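Probable glucarate dehydratase (Mycobacterium smegmatis str. MC2 155, PDB 3VDG) probably catalyses the dehydration of D-glucarate, as a member of the enolase superfamily with a metal site in its barrel domain. Local coordinates at residues A56-I61 with E74-T79; R34-A39 with V60-T65; F169-F174 with R203-Y208. All coordinates share one frame; numbering follows the deposited sequence.

Interaction 1 of 3, residues A56-I61 with E74-T79; sequences ALRAVI and ETYADT
Arg58 and Glu74 meet with their side chains crossing at about a right angle, and their guanidinium and carboxylate planes stand 82° apart. One oxygen does the work: Glu74 OE2 accepts Arg58 NE at 2.8 Å through its anti lone pair, close to the guanidinium plane, with only a weak second bond from NH2. The glutamate reaches there as an extended chain, CG opposite its backbone N (chi1 180°). Arg58 instead folds at chi2 and chi3, so that its guanidinium curls back beneath the neighbouring strand, with Thr75 O over one face. Arg58 NH1 comes 3.6 Å from Tyr76 CD1; the two side chains run side by side, their flat groups nearly perpendicular. Both charged groups are buried and have further partners: Ser351 OG takes Arg58 NH2, while the backbone N atoms of Leu348 and Ser351 hold the two Glu74 oxygens.

This is the hairpin of strands 55-65 and 70-75, part of the three-stranded antiparallel sheet that is characteristic of the enolase-type capping domain. Ala59 and Thr75 form a hydrogen-bonded pair of it, with Ala59 N to Thr75 O at 2.9 Å and Thr75 N to Ala59 O at 3.0 Å.

On the face opposite the salt bridge the chemistry is apolar. Ile61 CD1 lies 3.8 Å from the methyl CG2 of Thr75, whose hydroxyl turns to His81, and Pro138 of helix 131-151 packs over both residues. Farther along the chain, Ala77 CB sits 3.8 Å from Leu57 CB. Tyr76 O, 3.3 Å from Ala59 CB, is buried here without a polar partner.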
loop_
_atom_site.group_PDB
_atom_site.type_symbol
_atom_site.label_atom_id
_atom_site.label_comp_id
_atom_site.label_asym_id
_atom_site.label_seq_id
_atom_site.Cartn_x
_atom_site.Cartn_y
_atom_site.Cartn_z
ATOM N N ALA A 56 -17.033 -28.717 1.023
ATOM C CA ALA A 56 -15.911 -27.795 0.930
ATOM C C ALA A 56 -15.389 -27.593 2.361
ATOM O O ALA A 56 -16.185 -27.602 3.307
ATOM C CB ALA A 56 -16.393 -26.473 0.351
ATOM N N LEU A 57 -14.079 -27.406 2.515
ATOM C CA LEU A 57 -13.458 -27.245 3.849
ATOM C C LEU A 57 -12.970 -25.815 4.094
ATOM O O LEU A 57 -12.425 -25.192 3.191
ATOM C CB LEU A 57 -12.235 -28.161 3.969
ATOM C CG LEU A 57 -12.378 -29.643 3.630
ATOM C CD1 LEU A 57 -11.021 -30.327 3.795
ATOM C CD2 LEU A 57 -13.452 -30.301 4.466
ATOM N N ARG A 58 -13.157 -25.296 5.306
ATOM C CA ARG A 58 -12.549 -24.010 5.712
ATOM C C ARG A 58 -12.079 -24.150 7.156
ATOM O O ARG A 58 -12.485 -25.093 7.857
ATOM C CB ARG A 58 -13.543 -22.850 5.595
ATOM C CG ARG A 58 -14.157 -22.694 4.209
ATOM C CD ARG A 58 -13.163 -22.156 3.195
ATOM N NE ARG A 58 -12.985 -20.707 3.331
ATOM C CZ ARG A 58 -12.161 -20.002 2.580
ATOM N NH1 ARG A 58 -11.434 -20.611 1.632
ATOM N NH2 ARG A 58 -12.065 -18.694 2.773
ATOM N N ALA A 59 -11.182 -23.264 7.580
ATOM C CA ALA A 59 -10.742 -23.211 8.976
ATOM C C ALA A 59 -11.151 -21.849 9.519
ATOM O O ALA A 59 -10.906 -20.818 8.892
ATOM C CB ALA A 59 -9.234 -23.414 9.091
ATOM N N VAL A 60 -11.827 -21.860 10.653
ATOM C CA VAL A 60 -12.227 -20.629 11.342
ATOM C C VAL A 60 -11.194 -20.313 12.401
ATOM O O VAL A 60 -10.829 -21.186 13.221
ATOM C CB VAL A 60 -13.602 -20.801 11.995
ATOM C CG1 VAL A 60 -13.904 -19.627 12.937
ATOM C CG2 VAL A 60 -14.678 -20.936 10.912
ATOM N N ILE A 61 -10.688 -19.082 12.370
ATOM C CA ILE A 61 -9.760 -18.588 13.382
ATOM C C ILE A 61 -10.512 -17.703 14.351
ATOM O O ILE A 61 -11.192 -16.764 13.946
ATOM C CB ILE A 61 -8.577 -17.772 12.789
ATOM C CG1 ILE A 61 -7.498 -18.696 12.216
ATOM C CG2 ILE A 61 -7.890 -16.940 13.871
ATOM C CD1 ILE A 61 -7.915 -19.419 10.963
ATOM N N GLU A 74 -10.794 -16.432 8.428
ATOM C CA GLU A 74 -11.245 -17.658 7.762
ATOM C C GLU A 74 -10.271 -17.968 6.653
ATOM O O GLU A 74 -9.806 -17.059 5.947
ATOM C CB GLU A 74 -12.652 -17.468 7.176
ATOM C CG GLU A 74 -13.212 -18.700 6.457
ATOM C CD GLU A 74 -14.521 -18.406 5.726
ATOM O OE1 GLU A 74 -15.301 -17.533 6.173
ATOM O OE2 GLU A 74 -14.792 -19.061 4.698
ATOM N N THR A 75 -9.949 -19.250 6.498
ATOM C CA THR A 75 -8.945 -19.650 5.519
ATOM C C THR A 75 -9.221 -21.088 5.064
ATOM O O THR A 75 -10.272 -21.663 5.398
ATOM C CB THR A 75 -7.539 -19.511 6.162
ATOM O OG1 THR A 75 -6.515 -19.852 5.215
ATOM C CG2 THR A 75 -7.424 -20.411 7.368
ATOM N N TYR A 76 -8.300 -21.665 4.304
ATOM C CA TYR A 76 -8.414 -23.065 3.851
ATOM C C TYR A 76 -8.244 -24.036 5.019
ATOM O O TYR A 76 -7.829 -23.636 6.105
ATOM C CB TYR A 76 -7.337 -23.348 2.775
ATOM C CG TYR A 76 -7.162 -22.180 1.813
ATOM C CD1 TYR A 76 -8.138 -21.903 0.850
ATOM C CD2 TYR A 76 -6.051 -21.332 1.902
ATOM C CE1 TYR A 76 -8.009 -20.810 -0.026
ATOM C CE2 TYR A 76 -5.912 -20.232 1.047
ATOM C CZ TYR A 76 -6.889 -19.979 0.086
ATOM O OH TYR A 76 -6.769 -18.904 -0.768
ATOM N N ALA A 77 -8.519 -25.320 4.792
ATOM C CA ALA A 77 -8.389 -26.316 5.863
ATOM C C ALA A 77 -7.640 -27.585 5.484
ATOM O O ALA A 77 -7.781 -28.604 6.163
ATOM C CB ALA A 77 -9.753 -26.681 6.424
ATOM N N ASP A 78 -6.841 -27.546 4.426
ATOM C CA ASP A 78 -5.993 -28.708 4.129
ATOM C C ASP A 78 -5.123 -29.077 5.334
ATOM O O ASP A 78 -4.745 -28.218 6.116
ATOM C CB ASP A 78 -5.107 -28.455 2.906
ATOM C CG ASP A 78 -5.894 -28.451 1.586
ATOM O OD1 ASP A 78 -7.152 -28.427 1.597
ATOM O OD2 ASP A 78 -5.238 -28.467 0.520
ATOM N N THR A 79 -4.790 -30.360 5.466
ATOM C CA THR A 79 -3.951 -30.862 6.564
ATOM C C THR A 79 -2.701 -30.031 6.876
ATOM O O THR A 79 -2.478 -29.603 8.013
ATOM C CB THR A 79 -3.512 -32.313 6.268
ATOM O OG1 THR A 79 -4.684 -33.127 6.138
ATOM C CG2 THR A 79 -2.631 -32.857 7.385
#

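Interaction 2 of 3, residues R34-A39 with V60-T65; sequences RVTPVA and VIQLDT
Asp64 OD1 is gripped twice, by Arg34 NH2 from the facing strand at 2.9 Å and by the hydroxyl of Thr70. The other carboxylate oxygen, OD2, takes Arg34 NE, also at 2.9 Å, so the guanidinium holds the acid side-on with one nitrogen to each oxygen. Both oxygens use their syn lone pairs, and the two planes are only 25° apart, a nearly coplanar salt bridge. A bend at chi3 (-78°) turns the arginine head toward Asp64 after an otherwise extended run.

The Gln62 amide stacks on one face of that guanidinium, its OE1 3.7 Å from Arg34 NH1 and offset toward the rim. Its NE2 looks elsewhere, to Glu407. A water bridges the same face of the sheet: it lies 2.6 Å from Thr36 OG1 and within hydrogen-bonding distance of Gln62 OE1 and Arg34 O, though it has more acceptors around it than protons to give.

Underneath, the backbones pair at Arg34 with Gln62 and at Thr36 with Val60, both hydrogen-bonded pairs; the shortest of the backbone bonds between the strands is Thr36 N to Val60 O at 2.8 Å. Val35 and Ile61 form the non-hydrogen-bonded pair between them, and their side chains point to the other face, where Val35 CG2 approaches Ile61 CG1 loosely at 4.4 Å. Helix 131-151 covers Ile61 there, while helix 407-420 lies against Thr36 and Val38. The strands run antiparallel at 163°, as the first two strands of the three-stranded meander that opens the capping domain of enolase superfamily members.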
loop_
_atom_site.group_PDB
_atom_site.type_symbol
_atom_site.label_atom_id
_atom_site.label_comp_id
_atom_site.label_asym_id
_atom_site.label_seq_id
_atom_site.Cartn_x
_atom_site.Cartn_y
_atom_site.Cartn_z
ATOM N N ARG A 34 -7.898 -20.126 18.597
ATOM C CA ARG A 34 -8.618 -21.382 18.413
ATOM C C ARG A 34 -8.895 -21.532 16.916
ATOM O O ARG A 34 -9.542 -20.674 16.323
ATOM C CB ARG A 34 -9.938 -21.322 19.185
ATOM C CG ARG A 34 -9.722 -21.301 20.698
ATOM C CD ARG A 34 -11.005 -20.969 21.424
ATOM N NE ARG A 34 -11.310 -19.544 21.370
ATOM C CZ ARG A 34 -12.546 -19.062 21.459
ATOM N NH1 ARG A 34 -13.568 -19.892 21.598
ATOM N NH2 ARG A 34 -12.767 -17.763 21.411
ATOM N N VAL A 35 -8.372 -22.599 16.317
ATOM C CA VAL A 35 -8.581 -22.899 14.896
ATOM C C VAL A 35 -9.567 -24.072 14.766
ATOM O O VAL A 35 -9.297 -25.161 15.263
ATOM C CB VAL A 35 -7.252 -23.285 14.205
ATOM C CG1 VAL A 35 -7.474 -23.538 12.710
ATOM C CG2 VAL A 35 -6.197 -22.214 14.428
ATOM N N THR A 36 -10.704 -23.847 14.111
ATOM C CA THR A 36 -11.754 -24.859 13.992
ATOM C C THR A 36 -12.007 -25.196 12.521
ATOM O O THR A 36 -12.579 -24.386 11.786
ATOM C CB THR A 36 -13.088 -24.352 14.589
ATOM O OG1 THR A 36 -12.868 -23.902 15.929
ATOM C CG2 THR A 36 -14.148 -25.463 14.611
ATOM N N PRO A 37 -11.598 -26.398 12.085
ATOM C CA PRO A 37 -11.946 -26.765 10.702
ATOM C C PRO A 37 -13.442 -27.077 10.576
ATOM O O PRO A 37 -14.030 -27.653 11.487
ATOM C CB PRO A 37 -11.039 -27.986 10.406
ATOM C CG PRO A 37 -10.554 -28.476 11.732
ATOM C CD PRO A 37 -10.704 -27.371 12.748
ATOM N N VAL A 38 -14.067 -26.637 9.486
ATOM C CA VAL A 38 -15.483 -26.882 9.250
ATOM C C VAL A 38 -15.677 -27.425 7.835
ATOM O O VAL A 38 -14.788 -27.291 6.989
ATOM C CB VAL A 38 -16.301 -25.589 9.403
ATOM C CG1 VAL A 38 -16.168 -25.060 10.835
ATOM C CG2 VAL A 38 -15.839 -24.544 8.379
ATOM N N ALA A 39 -16.830 -28.038 7.575
ATOM C CA ALA A 39 -17.158 -28.507 6.219
ATOM C C ALA A 39 -18.620 -28.206 5.956
ATOM O O ALA A 39 -19.465 -28.325 6.846
ATOM C CB ALA A 39 -16.859 -30.003 6.066
ATOM N N VAL A 60 -11.827 -21.860 10.653
ATOM C CA VAL A 60 -12.227 -20.629 11.342
ATOM C C VAL A 60 -11.194 -20.313 12.401
ATOM O O VAL A 60 -10.829 -21.186 13.221
ATOM C CB VAL A 60 -13.602 -20.801 11.995
ATOM C CG1 VAL A 60 -13.904 -19.627 12.937
ATOM C CG2 VAL A 60 -14.678 -20.936 10.912
ATOM N N ILE A 61 -10.688 -19.082 12.370
ATOM C CA ILE A 61 -9.760 -18.588 13.382
ATOM C C ILE A 61 -10.512 -17.703 14.351
ATOM O O ILE A 61 -11.192 -16.764 13.946
ATOM C CB ILE A 61 -8.577 -17.772 12.789
ATOM C CG1 ILE A 61 -7.498 -18.696 12.216
ATOM C CG2 ILE A 61 -7.890 -16.940 13.871
ATOM C CD1 ILE A 61 -7.915 -19.419 10.963
ATOM N N GLN A 62 -10.403 -18.028 15.636
ATOM C CA GLN A 62 -10.898 -17.143 16.693
ATOM C C GLN A 62 -9.649 -16.688 17.424
ATOM O O GLN A 62 -8.929 -17.500 18.023
ATOM C CB GLN A 62 -11.856 -17.884 17.630
ATOM C CG GLN A 62 -13.284 -17.973 17.103
ATOM C CD GLN A 62 -14.134 -18.963 17.891
ATOM O OE1 GLN A 62 -13.823 -20.151 17.944
ATOM N NE2 GLN A 62 -15.207 -18.474 18.501
ATOM N N LEU A 63 -9.343 -15.399 17.315
ATOM C CA LEU A 63 -8.080 -14.893 17.836
ATOM C C LEU A 63 -8.413 -14.185 19.147
ATOM O O LEU A 63 -9.124 -13.183 19.147
ATOM C CB LEU A 63 -7.447 -13.915 16.832
ATOM C CG LEU A 63 -6.121 -13.305 17.289
ATOM C CD1 LEU A 63 -5.052 -14.381 17.286
ATOM C CD2 LEU A 63 -5.683 -12.134 16.412
ATOM N N ASP A 64 -7.907 -14.724 20.255
ATOM C CA ASP A 64 -8.247 -14.249 21.599
ATOM C C ASP A 64 -7.206 -13.273 22.150
ATOM O O ASP A 64 -6.009 -13.425 21.889
ATOM C CB ASP A 64 -8.375 -15.459 22.527
ATOM C CG ASP A 64 -9.486 -16.410 22.075
ATOM O OD1 ASP A 64 -10.580 -15.919 21.728
ATOM O OD2 ASP A 64 -9.267 -17.639 22.057
ATOM N N THR A 65 -7.659 -12.281 22.915
ATOM C CA THR A 65 -6.769 -11.231 23.437
ATOM C C THR A 65 -6.931 -11.070 24.955
ATOM O O THR A 65 -7.910 -11.538 25.535
ATOM C CB THR A 65 -7.078 -9.854 22.813
ATOM O OG1 THR A 65 -8.387 -9.436 23.227
ATOM C CG2 THR A 65 -7.006 -9.904 21.282
HETATM O O HOH W 1 -12.253 -21.346 15.998
#

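Interaction 3 of 3, residues F169-F174 with R203-Y208; sequences FSAYLF and RMIDEY
Tyr172, whose backbone O meets the methyl CE of Met204 at 3.6 Å, leaves the strand pointing away from the helix, and Phe174 CE1 lies over one face of its ring, offset toward the rim. The His372 ring also meets it, with planes about 60° apart, and the hydroxyl bonds to Lys216. A bound acetate and a formate lie about 4 Å from this side chain at the nearest atoms, consistent with a substrate pocket; Lys214 and Lys216 match the Lys-X-Lys pattern of related acid-sugar dehydratases.

No hydrogen bond joins strand and helix; the side chains pack through apolar contacts, and the Met204 thioether also rests on the Tyr172 backbone. Met204 is the main bridge: its chain runs straight out, with CG opposite the backbone N (chi1 -160°) and chi2 extended as well, which carries SD to 3.8 Å from Ala171 CB. The turn at chi3 (-77°) then directs Met204 CE to Leu173 CD2 at 4.0 Å. One thioether thus touches two strand residues, Ala171, which points at the helix, and Leu173, which reaches it with CD2. Ile205 CG1 adds a looser touch, 4.2 Å from Ala171 CB.

The axes of strand 171-174 and helix segment 203-208 approach to 9.2 Å, their directions 158° apart, as the first strand and helix of a beta-alpha-beta unit in the barrel. Strand 213-216 completes it: Ile213 touches both Leu173 and Ile205, and Leu173 also packs on Ile197 and Ala201 of helix 194-208.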
loop_
_atom_site.group_PDB
_atom_site.type_symbol
_atom_site.label_atom_id
_atom_site.label_comp_id
_atom_site.label_asym_id
_atom_site.label_seq_id
_atom_site.Cartn_x
_atom_site.Cartn_y
_atom_site.Cartn_z
ATOM N N PHE A 169 -21.449 -7.918 -6.544
ATOM C CA PHE A 169 -20.870 -9.221 -6.805
ATOM C C PHE A 169 -21.421 -9.779 -8.113
ATOM O O PHE A 169 -22.455 -9.318 -8.622
ATOM C CB PHE A 169 -21.182 -10.190 -5.675
ATOM C CG PHE A 169 -20.409 -9.920 -4.418
ATOM C CD1 PHE A 169 -19.261 -10.650 -4.116
ATOM C CD2 PHE A 169 -20.827 -8.930 -3.535
ATOM C CE1 PHE A 169 -18.532 -10.394 -2.953
ATOM C CE2 PHE A 169 -20.112 -8.675 -2.371
ATOM C CZ PHE A 169 -18.963 -9.402 -2.082
ATOM N N SER A 170 -20.727 -10.774 -8.656
ATOM C CA SER A 170 -21.175 -11.423 -9.894
ATOM C C SER A 170 -21.876 -12.746 -9.604
ATOM O O SER A 170 -21.734 -13.313 -8.519
ATOM C CB SER A 170 -19.992 -11.665 -10.827
ATOM O OG SER A 170 -19.042 -12.495 -10.191
ATOM N N ALA A 171 -22.651 -13.216 -10.580
ATOM C CA ALA A 171 -23.246 -14.551 -10.565
ATOM C C ALA A 171 -22.159 -15.508 -11.079
ATOM O O ALA A 171 -21.695 -15.365 -12.213
ATOM C CB ALA A 171 -24.434 -14.569 -11.529
ATOM N N TYR A 172 -21.746 -16.463 -10.253
ATOM C CA TYR A 172 -20.649 -17.360 -10.604
ATOM C C TYR A 172 -21.247 -18.689 -11.101
ATOM O O TYR A 172 -21.610 -19.539 -10.300
ATOM C CB TYR A 172 -19.768 -17.598 -9.363
ATOM C CG TYR A 172 -18.342 -18.033 -9.665
ATOM C CD1 TYR A 172 -18.028 -18.713 -10.843
ATOM C CD2 TYR A 172 -17.311 -17.779 -8.760
ATOM C CE1 TYR A 172 -16.730 -19.118 -11.119
ATOM C CE2 TYR A 172 -16.005 -18.178 -9.031
ATOM C CZ TYR A 172 -15.723 -18.849 -10.206
ATOM O OH TYR A 172 -14.434 -19.244 -10.480
ATOM N N LEU A 173 -21.375 -18.834 -12.424
ATOM C CA LEU A 173 -22.013 -19.995 -13.058
ATOM C C LEU A 173 -21.013 -21.140 -13.320
ATOM O O LEU A 173 -19.858 -20.892 -13.662
ATOM C CB LEU A 173 -22.633 -19.563 -14.409
ATOM C CG LEU A 173 -23.545 -18.330 -14.388
ATOM C CD1 LEU A 173 -24.236 -18.107 -15.735
ATOM C CD2 LEU A 173 -24.589 -18.432 -13.274
ATOM N N PHE A 174 -21.482 -22.381 -13.170
ATOM C CA PHE A 174 -20.668 -23.571 -13.406
ATOM C C PHE A 174 -21.489 -24.597 -14.193
ATOM O O PHE A 174 -22.671 -24.795 -13.936
ATOM C CB PHE A 174 -20.342 -24.261 -12.082
ATOM C CG PHE A 174 -19.284 -23.571 -11.257
ATOM C CD1 PHE A 174 -19.612 -22.485 -10.447
ATOM C CD2 PHE A 174 -17.984 -24.048 -11.245
ATOM C CE1 PHE A 174 -18.651 -21.875 -9.661
ATOM C CE2 PHE A 174 -17.008 -23.445 -10.456
ATOM C CZ PHE A 174 -17.351 -22.351 -9.661
ATOM N N ARG A 203 -32.119 -18.539 -12.292
ATOM C CA ARG A 203 -32.427 -18.916 -10.927
ATOM C C ARG A 203 -31.571 -18.100 -9.961
ATOM O O ARG A 203 -32.063 -17.572 -8.974
ATOM C CB ARG A 203 -32.189 -20.413 -10.725
ATOM C CG ARG A 203 -32.682 -20.964 -9.394
ATOM C CD ARG A 203 -32.589 -22.489 -9.361
ATOM N NE ARG A 203 -33.273 -23.073 -8.204
ATOM C CZ ARG A 203 -32.685 -23.368 -7.042
ATOM N NH1 ARG A 203 -31.393 -23.140 -6.858
ATOM N NH2 ARG A 203 -33.389 -23.897 -6.054
ATOM N N MET A 204 -30.280 -17.991 -10.257
ATOM C CA MET A 204 -29.347 -17.298 -9.359
ATOM C C MET A 204 -29.613 -15.790 -9.321
ATOM O O MET A 204 -29.631 -15.162 -8.256
ATOM C CB MET A 204 -27.909 -17.573 -9.799
ATOM C CG MET A 204 -26.872 -17.320 -8.725
ATOM S SD MET A 204 -25.188 -17.546 -9.374
ATOM C CE MET A 204 -25.082 -19.324 -9.407
ATOM N N ILE A 205 -29.841 -15.204 -10.483
ATOM C CA ILE A 205 -30.074 -13.774 -10.559
ATOM C C ILE A 205 -31.445 -13.332 -10.015
ATOM O O ILE A 205 -31.567 -12.243 -9.453
ATOM C CB ILE A 205 -29.864 -13.265 -11.985
ATOM C CG1 ILE A 205 -28.361 -13.332 -12.335
ATOM C CG2 ILE A 205 -30.392 -11.849 -12.129
ATOM C CD1 ILE A 205 -28.068 -13.245 -13.813
ATOM N N ASP A 206 -32.467 -14.172 -10.166
ATOM C CA ASP A 206 -33.762 -13.933 -9.500
ATOM C C ASP A 206 -33.577 -13.872 -7.992
ATOM O O ASP A 206 -34.209 -13.075 -7.322
ATOM C CB ASP A 206 -34.763 -15.051 -9.811
ATOM C CG ASP A 206 -35.333 -14.951 -11.218
ATOM O OD1 ASP A 206 -35.092 -13.922 -11.872
ATOM O OD2 ASP A 206 -36.013 -15.901 -11.670
ATOM N N GLU A 207 -32.731 -14.743 -7.457
ATOM C CA GLU A 207 -32.557 -14.832 -6.015
ATOM C C GLU A 207 -31.627 -13.718 -5.471
ATOM O O GLU A 207 -31.923 -13.111 -4.448
ATOM C CB GLU A 207 -32.086 -16.245 -5.646
ATOM C CG GLU A 207 -31.509 -16.444 -4.254
ATOM C CD GLU A 207 -32.561 -16.585 -3.178
ATOM O OE1 GLU A 207 -33.762 -16.401 -3.474
ATOM O OE2 GLU A 207 -32.176 -16.879 -2.026
ATOM N N TYR A 208 -30.542 -13.410 -6.177
ATOM C CA TYR A 208 -29.515 -12.499 -5.646
ATOM C C TYR A 208 -29.442 -11.123 -6.286
ATOM O O TYR A 208 -28.971 -10.177 -5.666
ATOM C CB TYR A 208 -28.135 -13.174 -5.694
ATOM C CG TYR A 208 -28.048 -14.328 -4.720
ATOM C CD1 TYR A 208 -27.689 -14.115 -3.402
ATOM C CD2 TYR A 208 -28.353 -15.619 -5.112
ATOM C CE1 TYR A 208 -27.627 -15.154 -2.493
ATOM C CE2 TYR A 208 -28.291 -16.673 -4.200
ATOM C CZ TYR A 208 -27.920 -16.427 -2.897
ATOM O OH TYR A 208 -27.845 -17.458 -1.983
#

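Overall arrangement
Interactions 1 and 2 hold the two sides of strand 55-65, share Val60 and Ile61, and touch directly, with Arg58 O accepting Val38 N at 2.7 Å in a probable hydrogen bond. Each combines backbone pairing with an arginine-carboxylate salt bridge, but the one in interaction 1 is buried among His347, Leu348 and Ser351, whereas that of interaction 2 uses an exposed arginine, and a water bridges the strands beside it. Interaction 3 stands apart, its centre about 24 Å from that of interaction 1 and 29 Å from that of interaction 2. It is a buried barrel contact without a hydrogen bond between its segments, joining a strand to its helix largely by thioether and aliphatic packing.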